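Nucleotidyl transferase (Methanothermobacter thermautotrophicus, PDB 6PLJ) probably transfers nucleotidyl groups and may take part in pseudomurein cell wall synthesis. Local coordinates at residues Glu77-Glu90 with Leu93-Val106. Numbering follows the deposited sequence.
Sequences ECIVVTGHRAGEVE and LSGMDVRVVRNDPV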
ATOM      1  N   GLU A  77       2.728  14.339   4.071  1.00 10.25           N
ATOM      2  CA  GLU A  77       3.828  13.568   4.646  1.00 10.31           C
ATOM      3  C   GLU A  77       3.645  12.121   4.265  1.00 10.26           C
ATOM      4  O   GLU A  77       2.534  11.717   3.921  1.00  9.82           O
ATOM      5  CB  GLU A  77       3.878  13.677   6.171  1.00 10.61           C
ATOM      6  CG  GLU A  77       2.694  12.996   6.860  1.00 10.51           C
ATOM      7  CD  GLU A  77       2.703  13.101   8.363  1.00 10.91           C
ATOM      8  OE1 GLU A  77       3.747  13.491   8.933  1.00 11.07           O
ATOM      9  OE2 GLU A  77       1.664  12.777   8.969  1.00 10.63           O
ATOM     10  N   CYS A  78       4.730  11.354   4.327  1.00 10.33           N
ATOM     11  CA  CYS A  78       4.688   9.925   4.074  1.00 10.82           C
ATOM     12  C   CYS A  78       5.377   9.183   5.212  1.00 10.68           C
ATOM     13  O   CYS A  78       6.573   9.381   5.463  1.00 10.82           O
ATOM     14  CB  CYS A  78       5.365   9.607   2.751  1.00 11.16           C
ATOM     15  SG  CYS A  78       5.248   7.853   2.311  1.00 12.31           S
ATOM     16  N   ILE A  79       4.591   8.362   5.902  1.00 10.61           N
ATOM     17  CA  ILE A  79       5.050   7.456   6.937  1.00 10.78           C
ATOM     18  C   ILE A  79       5.293   6.121   6.267  1.00 10.31           C
ATOM     19  O   ILE A  79       4.485   5.696   5.450  1.00 10.73           O
ATOM     20  CB  ILE A  79       3.975   7.292   8.048  1.00 11.53           C
ATOM     21  CG1 ILE A  79       3.945   8.524   8.970  1.00 12.80           C
ATOM     22  CG2 ILE A  79       4.266   6.083   8.933  1.00 11.92           C
ATOM     23  CD1 ILE A  79       3.702   9.845   8.318  1.00 13.96           C
ATOM     24  N   VAL A  80       6.402   5.469   6.590  1.00  9.62           N
ATOM     25  CA  VAL A  80       6.649   4.123   6.089  1.00  9.37           C
ATOM     26  C   VAL A  80       6.823   3.219   7.288  1.00  9.52           C
ATOM     27  O   VAL A  80       7.628   3.518   8.174  1.00  9.91           O
ATOM     28  CB  VAL A  80       7.892   4.039   5.200  1.00  9.63           C
ATOM     29  CG1 VAL A  80       8.089   2.614   4.722  1.00  9.64           C
ATOM     30  CG2 VAL A  80       7.783   4.988   4.018  1.00  9.38           C
ATOM     31  N   VAL A  81       6.062   2.128   7.311  1.00  9.22           N
ATOM     32  CA  VAL A  81       6.109   1.174   8.408  1.00  9.16           C
ATOM     33  C   VAL A  81       6.989   0.030   7.975  1.00  9.63           C
ATOM     34  O   VAL A  81       6.712  -0.605   6.956  1.00  9.83           O
ATOM     35  CB  VAL A  81       4.712   0.670   8.780  1.00  9.20           C
ATOM     36  CG1 VAL A  81       4.780  -0.236  10.001  1.00  9.15           C
ATOM     37  CG2 VAL A  81       3.791   1.853   9.062  1.00  9.12           C
ATOM     38  N   THR A  82       8.017  -0.244   8.772  1.00  9.85           N
ATOM     39  CA  THR A  82       8.986  -1.282   8.448  1.00  9.95           C
ATOM     40  C   THR A  82       8.953  -2.375   9.516  1.00 10.27           C
ATOM     41  O   THR A  82       8.352  -2.218  10.572  1.00 10.70           O
ATOM     42  CB  THR A  82      10.406  -0.687   8.320  1.00 10.39           C
ATOM     43  OG1 THR A  82      10.781  -0.062   9.556  1.00 10.64           O
ATOM     44  CG2 THR A  82      10.459   0.349   7.185  1.00 10.19           C
ATOM     45  N   GLY A  83       9.566  -3.506   9.207  1.00 10.26           N
ATOM     46  CA  GLY A  83       9.595  -4.620  10.151  1.00 10.21           C
ATOM     47  C   GLY A  83      10.492  -5.701   9.605  1.00 10.33           C
ATOM     48  O   GLY A  83      11.681  -5.754   9.917  1.00 11.08           O
ATOM     49  N   HIS A  84       9.929  -6.532   8.744  1.00 10.28           N
ATOM     50  CA  HIS A  84      10.708  -7.558   8.098  1.00 10.62           C
ATOM     51  C   HIS A  84      11.841  -6.970   7.280  1.00 10.73           C
ATOM     52  O   HIS A  84      11.607  -6.142   6.390  1.00 10.74           O
ATOM     53  CB  HIS A  84       9.860  -8.442   7.204  1.00 10.79           C
ATOM     54  CG  HIS A  84      10.624  -9.601   6.685  1.00 10.84           C
ATOM     55  ND1 HIS A  84      11.142 -10.566   7.528  1.00 11.11           N
ATOM     56  CD2 HIS A  84      11.006  -9.939   5.437  1.00 10.78           C
ATOM     57  CE1 HIS A  84      11.806 -11.448   6.807  1.00 11.14           C
ATOM     58  NE2 HIS A  84      11.725 -11.104   5.539  1.00 11.33           N
ATOM     59  N   ARG A  85      13.069  -7.415   7.557  1.00 10.75           N
ATOM     60  CA  ARG A  85      14.257  -6.874   6.891  1.00 11.11           C
ATOM     61  C   ARG A  85      14.280  -5.335   6.943  1.00 11.22           C
ATOM     62  O   ARG A  85      14.655  -4.672   5.977  1.00 11.14           O
ATOM     63  CB  ARG A  85      14.364  -7.404   5.459  1.00 11.64           C
ATOM     64  CG  ARG A  85      14.671  -8.903   5.442  1.00 11.95           C
ATOM     65  CD  ARG A  85      14.691  -9.478   4.050  1.00 12.75           C
ATOM     66  NE  ARG A  85      15.230 -10.842   4.085  1.00 13.41           N
ATOM     67  CZ  ARG A  85      16.524 -11.167   4.017  1.00 14.54           C
ATOM     68  NH1 ARG A  85      17.485 -10.246   3.837  1.00 16.07           N
ATOM     69  NH2 ARG A  85      16.867 -12.453   4.099  1.00 15.51           N
ATOM     70  N   ALA A  86      13.890  -4.788   8.092  1.00 11.54           N
ATOM     71  CA  ALA A  86      13.784  -3.329   8.247  1.00 12.19           C
ATOM     72  C   ALA A  86      15.090  -2.611   7.943  1.00 13.28           C
ATOM     73  O   ALA A  86      15.069  -1.569   7.295  1.00 13.53           O
ATOM     74  CB  ALA A  86      13.319  -2.956   9.635  1.00 12.39           C
ATOM     75  N   GLY A  87      16.213  -3.141   8.415  1.00 13.94           N
ATOM     76  CA  GLY A  87      17.514  -2.538   8.082  1.00 15.64           C
ATOM     77  C   GLY A  87      17.722  -2.272   6.602  1.00 15.63           C
ATOM     78  O   GLY A  87      18.087  -1.156   6.194  1.00 16.00           O
ATOM     79  N   GLU A  88      17.441  -3.282   5.786  1.00 15.38           N
ATOM     80  CA  GLU A  88      17.611  -3.192   4.346  1.00 15.43           C
ATOM     81  C   GLU A  88      16.572  -2.288   3.694  1.00 14.25           C
ATOM     82  O   GLU A  88      16.900  -1.533   2.790  1.00 13.68           O
ATOM     83  CB  GLU A  88      17.529  -4.574   3.695  1.00 17.36           C
ATOM     84  CG  GLU A  88      18.706  -5.473   4.005  1.00 20.09           C
ATOM     85  CD  GLU A  88      18.478  -6.863   3.473  1.00 22.86           C
ATOM     86  OE1 GLU A  88      17.688  -7.599   4.090  1.00 25.61           O
ATOM     87  OE2 GLU A  88      19.062  -7.207   2.429  1.00 26.23           O
ATOM     88  N   VAL A  89      15.326  -2.366   4.162  1.00 13.07           N
ATOM     89  CA  VAL A  89      14.255  -1.524   3.616  1.00 12.81           C
ATOM     90  C   VAL A  89      14.539  -0.057   3.957  1.00 13.09           C
ATOM     91  O   VAL A  89      14.444   0.815   3.100  1.00 13.36           O
ATOM     92  CB  VAL A  89      12.859  -1.998   4.105  1.00 12.93           C
ATOM     93  CG1 VAL A  89      11.778  -1.016   3.716  1.00 13.15           C
ATOM     94  CG2 VAL A  89      12.542  -3.385   3.539  1.00 12.82           C
ATOM     95  N   GLU A  90      14.943   0.189   5.191  1.00 13.77           N
ATOM     96  CA  GLU A  90      15.302   1.542   5.635  1.00 14.47           C
ATOM     97  C   GLU A  90      16.516   2.090   4.890  1.00 15.59           C
ATOM     98  O   GLU A  90      16.523   3.272   4.514  1.00 15.70           O
ATOM     99  CB  GLU A  90      15.480   1.574   7.144  1.00 15.14           C
ATOM    100  CG  GLU A  90      14.162   1.335   7.874  1.00 15.27           C
ATOM    101  CD  GLU A  90      14.320   1.063   9.346  1.00 16.06           C
ATOM    102  OE1 GLU A  90      15.436   1.263   9.895  1.00 17.94           O
ATOM    103  OE2 GLU A  90      13.346   0.620   9.975  1.00 15.66           O
ATOM    104  N   LEU A  93      15.423   3.316   1.544  1.00 16.11           N
ATOM    105  CA  LEU A  93      14.705   4.584   1.639  1.00 16.42           C
ATOM    106  C   LEU A  93      15.521   5.741   2.183  1.00 18.04           C
ATOM    107  O   LEU A  93      14.995   6.843   2.280  1.00 17.00           O
ATOM    108  CB  LEU A  93      13.462   4.408   2.508  1.00 16.18           C
ATOM    109  CG  LEU A  93      12.431   3.448   1.915  1.00 16.05           C
ATOM    110  CD1 LEU A  93      11.272   3.267   2.872  1.00 15.72           C
ATOM    111  CD2 LEU A  93      11.940   3.930   0.557  1.00 16.21           C
ATOM    112  N   SER A  94      16.794   5.507   2.503  1.00 19.58           N
ATOM    113  CA  SER A  94      17.591   6.461   3.285  1.00 21.70           C
ATOM    114  C   SER A  94      17.707   7.864   2.677  1.00 23.46           C
ATOM    115  O   SER A  94      17.841   8.840   3.426  1.00 25.85           O
ATOM    116  CB  SER A  94      18.989   5.888   3.546  1.00 22.48           C
ATOM    117  OG  SER A  94      19.680   5.734   2.332  1.00 24.34           O
ATOM    118  N   GLY A  95      17.625   7.976   1.353  1.00 22.86           N
ATOM    119  CA  GLY A  95      17.640   9.294   0.692  1.00 23.78           C
ATOM    120  C   GLY A  95      16.298  10.011   0.580  1.00 23.13           C
ATOM    121  O   GLY A  95      16.231  11.121   0.039  1.00 25.81           O
ATOM    122  N   MET A  96      15.222   9.402   1.077  1.00 19.65           N
ATOM    123  CA  MET A  96      13.878   9.871   0.756  1.00 17.90           C
ATOM    124  C   MET A  96      13.235  10.575   1.933  1.00 15.82           C
ATOM    125  O   MET A  96      13.569  10.338   3.093  1.00 15.03           O
ATOM    126  CB  MET A  96      13.007   8.700   0.291  1.00 18.46           C
ATOM    127  CG  MET A  96      13.572   8.003  -0.929  1.00 19.71           C
ATOM    128  SD  MET A  96      12.409   6.837  -1.634  1.00 21.25           S
ATOM    129  CE  MET A  96      11.402   7.881  -2.672  1.00 20.84           C
ATOM    130  N   ASP A  97      12.292  11.454   1.619  1.00 15.05           N
ATOM    131  CA  ASP A  97      11.666  12.292   2.632  1.00 14.79           C
ATOM    132  C   ASP A  97      10.490  11.546   3.251  1.00 14.08           C
ATOM    133  O   ASP A  97       9.336  11.788   2.921  1.00 14.22           O
ATOM    134  CB  ASP A  97      11.248  13.626   2.010  1.00 15.50           C
ATOM    135  CG  ASP A  97      10.693  14.608   3.027  1.00 16.41           C
ATOM    136  OD1 ASP A  97      10.972  14.498   4.229  1.00 17.67           O
ATOM    137  OD2 ASP A  97       9.939  15.495   2.601  1.00 17.66           O
ATOM    138  N   VAL A  98      10.814  10.599   4.116  1.00 13.30           N
ATOM    139  CA  VAL A  98       9.812   9.779   4.804  1.00 13.50           C
ATOM    140  C   VAL A  98      10.090   9.712   6.287  1.00 13.01           C
ATOM    141  O   VAL A  98      11.224   9.918   6.721  1.00 14.06           O
ATOM    142  CB  VAL A  98       9.765   8.332   4.269  1.00 13.72           C
ATOM    143  CG1 VAL A  98       9.306   8.317   2.829  1.00 14.54           C
ATOM    144  CG2 VAL A  98      11.105   7.622   4.398  1.00 13.90           C
ATOM    145  N   ARG A  99       9.051   9.388   7.043  1.00 12.47           N
ATOM    146  CA  ARG A  99       9.123   9.154   8.467  1.00 12.92           C
ATOM    147  C   ARG A  99       8.944   7.661   8.664  1.00 12.70           C
ATOM    148  O   ARG A  99       7.883   7.119   8.366  1.00 12.68           O
ATOM    149  CB  ARG A  99       8.024   9.953   9.172  1.00 13.89           C
ATOM    150  CG  ARG A  99       7.826   9.648  10.644  1.00 15.11           C
ATOM    151  CD  ARG A  99       6.821  10.597  11.272  1.00 15.72           C
ATOM    152  NE  ARG A  99       7.269  11.979  11.230  1.00 16.61           N
ATOM    153  CZ  ARG A  99       8.057  12.568  12.137  1.00 17.83           C
ATOM    154  NH1 ARG A  99       8.484  11.921  13.226  1.00 17.74           N
ATOM    155  NH2 ARG A  99       8.385  13.842  11.973  1.00 18.85           N
ATOM    156  N   VAL A 100       9.998   7.007   9.134  1.00 12.62           N
ATOM    157  CA  VAL A 100       9.992   5.562   9.315  1.00 13.15           C
ATOM    158  C   VAL A 100       9.602   5.203  10.736  1.00 13.05           C
ATOM    159  O   VAL A 100      10.161   5.747  11.700  1.00 13.27           O
ATOM    160  CB  VAL A 100      11.374   4.964   9.015  1.00 13.36           C
ATOM    161  CG1 VAL A 100      11.390   3.473   9.327  1.00 14.19           C
ATOM    162  CG2 VAL A 100      11.751   5.212   7.559  1.00 14.05           C
ATOM    163  N   VAL A 101       8.654   4.279  10.864  1.00 13.03           N
ATOM    164  CA  VAL A 101       8.320   3.675  12.150  1.00 13.62           C
ATOM    165  C   VAL A 101       8.414   2.179  11.997  1.00 14.01           C
ATOM    166  O   VAL A 101       7.954   1.616  11.015  1.00 12.89           O
ATOM    167  CB  VAL A 101       6.944   4.093  12.710  1.00 14.66           C
ATOM    168  CG1 VAL A 101       6.968   5.582  13.043  1.00 15.23           C
ATOM    169  CG2 VAL A 101       5.799   3.773  11.770  1.00 15.18           C
ATOM    170  N   ARG A 102       9.048   1.535  12.968  1.00 14.78           N
ATOM    171  CA  ARG A 102       9.289   0.105  12.871  1.00 16.27           C
ATOM    172  C   ARG A 102       8.299  -0.654  13.751  1.00 16.93           C
ATOM    173  O   ARG A 102       8.019  -0.256  14.895  1.00 18.71           O
ATOM    174  CB  ARG A 102      10.742  -0.186  13.240  1.00 18.47           C
ATOM    175  CG  ARG A 102      11.253  -1.503  12.707  1.00 20.07           C
ATOM    176  CD  ARG A 102      12.666  -1.768  13.195  1.00 20.97           C
ATOM    177  NE  ARG A 102      13.711  -1.054  12.457  1.00 21.20           N
ATOM    178  CZ  ARG A 102      15.014  -1.307  12.601  1.00 22.67           C
ATOM    179  NH1 ARG A 102      15.430  -2.230  13.470  1.00 23.59           N
ATOM    180  NH2 ARG A 102      15.916  -0.639  11.895  1.00 24.10           N
ATOM    181  N   ASN A 103       7.769  -1.731  13.211  1.00 16.33           N
ATOM    182  CA  ASN A 103       6.962  -2.599  14.081  1.00 17.09           C
ATOM    183  C   ASN A 103       7.943  -3.308  15.019  1.00 19.55           C
ATOM    184  O   ASN A 103       8.867  -3.892  14.560  1.00 20.10           O
ATOM    185  CB  ASN A 103       6.263  -3.709  13.296  1.00 15.81           C
ATOM    186  CG  ASN A 103       5.101  -3.233  12.460  1.00 14.99           C
ATOM    187  OD1 ASN A 103       4.364  -2.344  12.870  1.00 14.19           O
ATOM    188  ND2 ASN A 103       4.906  -3.871  11.336  1.00 14.02           N
ATOM    189  N   ASP A 104       7.667  -3.273  16.299  1.00 23.77           N
ATOM    190  CA  ASP A 104       8.438  -4.025  17.297  1.00 27.65           C
ATOM    191  C   ASP A 104       7.447  -4.412  18.387  1.00 29.03           C
ATOM    192  O   ASP A 104       7.069  -3.540  19.183  1.00 31.15           O
ATOM    193  CB  ASP A 104       9.588  -3.165  17.846  1.00 29.94           C
ATOM    194  CG  ASP A 104      10.468  -3.910  18.858  1.00 32.20           C
ATOM    195  OD1 ASP A 104      10.345  -5.150  18.995  1.00 32.06           O
ATOM    196  OD2 ASP A 104      11.303  -3.235  19.505  1.00 33.73           O
ATOM    197  N   PRO A 105       7.005  -5.678  18.448  1.00 29.97           N
ATOM    198  CA  PRO A 105       7.534  -6.823  17.664  1.00 29.22           C
ATOM    199  C   PRO A 105       7.211  -6.815  16.167  1.00 27.66           C
ATOM    200  O   PRO A 105       6.238  -6.182  15.750  1.00 26.53           O
ATOM    201  CB  PRO A 105       6.861  -8.035  18.332  1.00 30.51           C
ATOM    202  CG  PRO A 105       5.588  -7.483  18.882  1.00 30.52           C
ATOM    203  CD  PRO A 105       5.962  -6.116  19.396  1.00 30.90           C
ATOM    204  N   VAL A 106       8.028  -7.520  15.380  1.00 25.83           N
ATOM    205  CA  VAL A 106       7.875  -7.519  13.917  1.00 25.98           C
ATOM    206  C   VAL A 106       6.803  -8.439  13.361  1.00 26.28           C
ATOM    207  O   VAL A 106       6.374  -8.238  12.243  1.00 28.65           O
ATOM    208  CB  VAL A 106       9.178  -7.837  13.119  1.00 25.94           C
ATOM    209  CG1 VAL A 106      10.246  -6.810  13.390  1.00 26.70           C
ATOM    210  CG2 VAL A 106       9.682  -9.270  13.359  1.00 25.06           C
TER
HETATM  211  O   HOH W   1       6.488  13.393   8.893  1.00 13.98           O
HETATM  212  O   HOH W   2       7.179  12.829   4.263  1.00 14.29           O
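Glu90 reaches from helix 86-92 to Arg102 on strand 99-102, and the two groups form a side-on salt bridge: Arg102 NH2 donates to Glu90 OE1 at 2.8 Å and Arg102 NE to Glu90 OE2 at 3.0 Å. A bend at chi3 (-80°) brings one face of the guanidinium onto Ala86 CB, near its rim, 3.4 Å from Arg102 NE. Glu90 OE2 also accepts, through its anti lone pair, from Thr82 OG1 at 2.7 Å, so strand 77-82 helps to fix the carboxylate. Replacing Glu90 with an alanine would probably leave Arg102 without its charge partner and the Thr82 hydroxyl without its acceptor. Beside this network, Val100 CG1 packs 3.6 Å from Thr82 OG1. Deeper under the helix, Val80 CG1 and Leu93 CD1 meet tip to tip at 3.7 Å, while Val80 CG2 touches Val98. On the opposite face of the sheet, Val101 CG2 rests over Ile79 CG2 and Val81 CG2, on the side lined by helix 110-120. Five backbone hydrogen bonds, from Arg99 N to Cys78 O through Asn103 N to Thr82 O, zip the strands together in parallel. Strand 77-82, helix 86-92 and edge strand 99-102 thus form a beta-alpha-beta unit of the Rossmann-like nucleotidyltransferase fold.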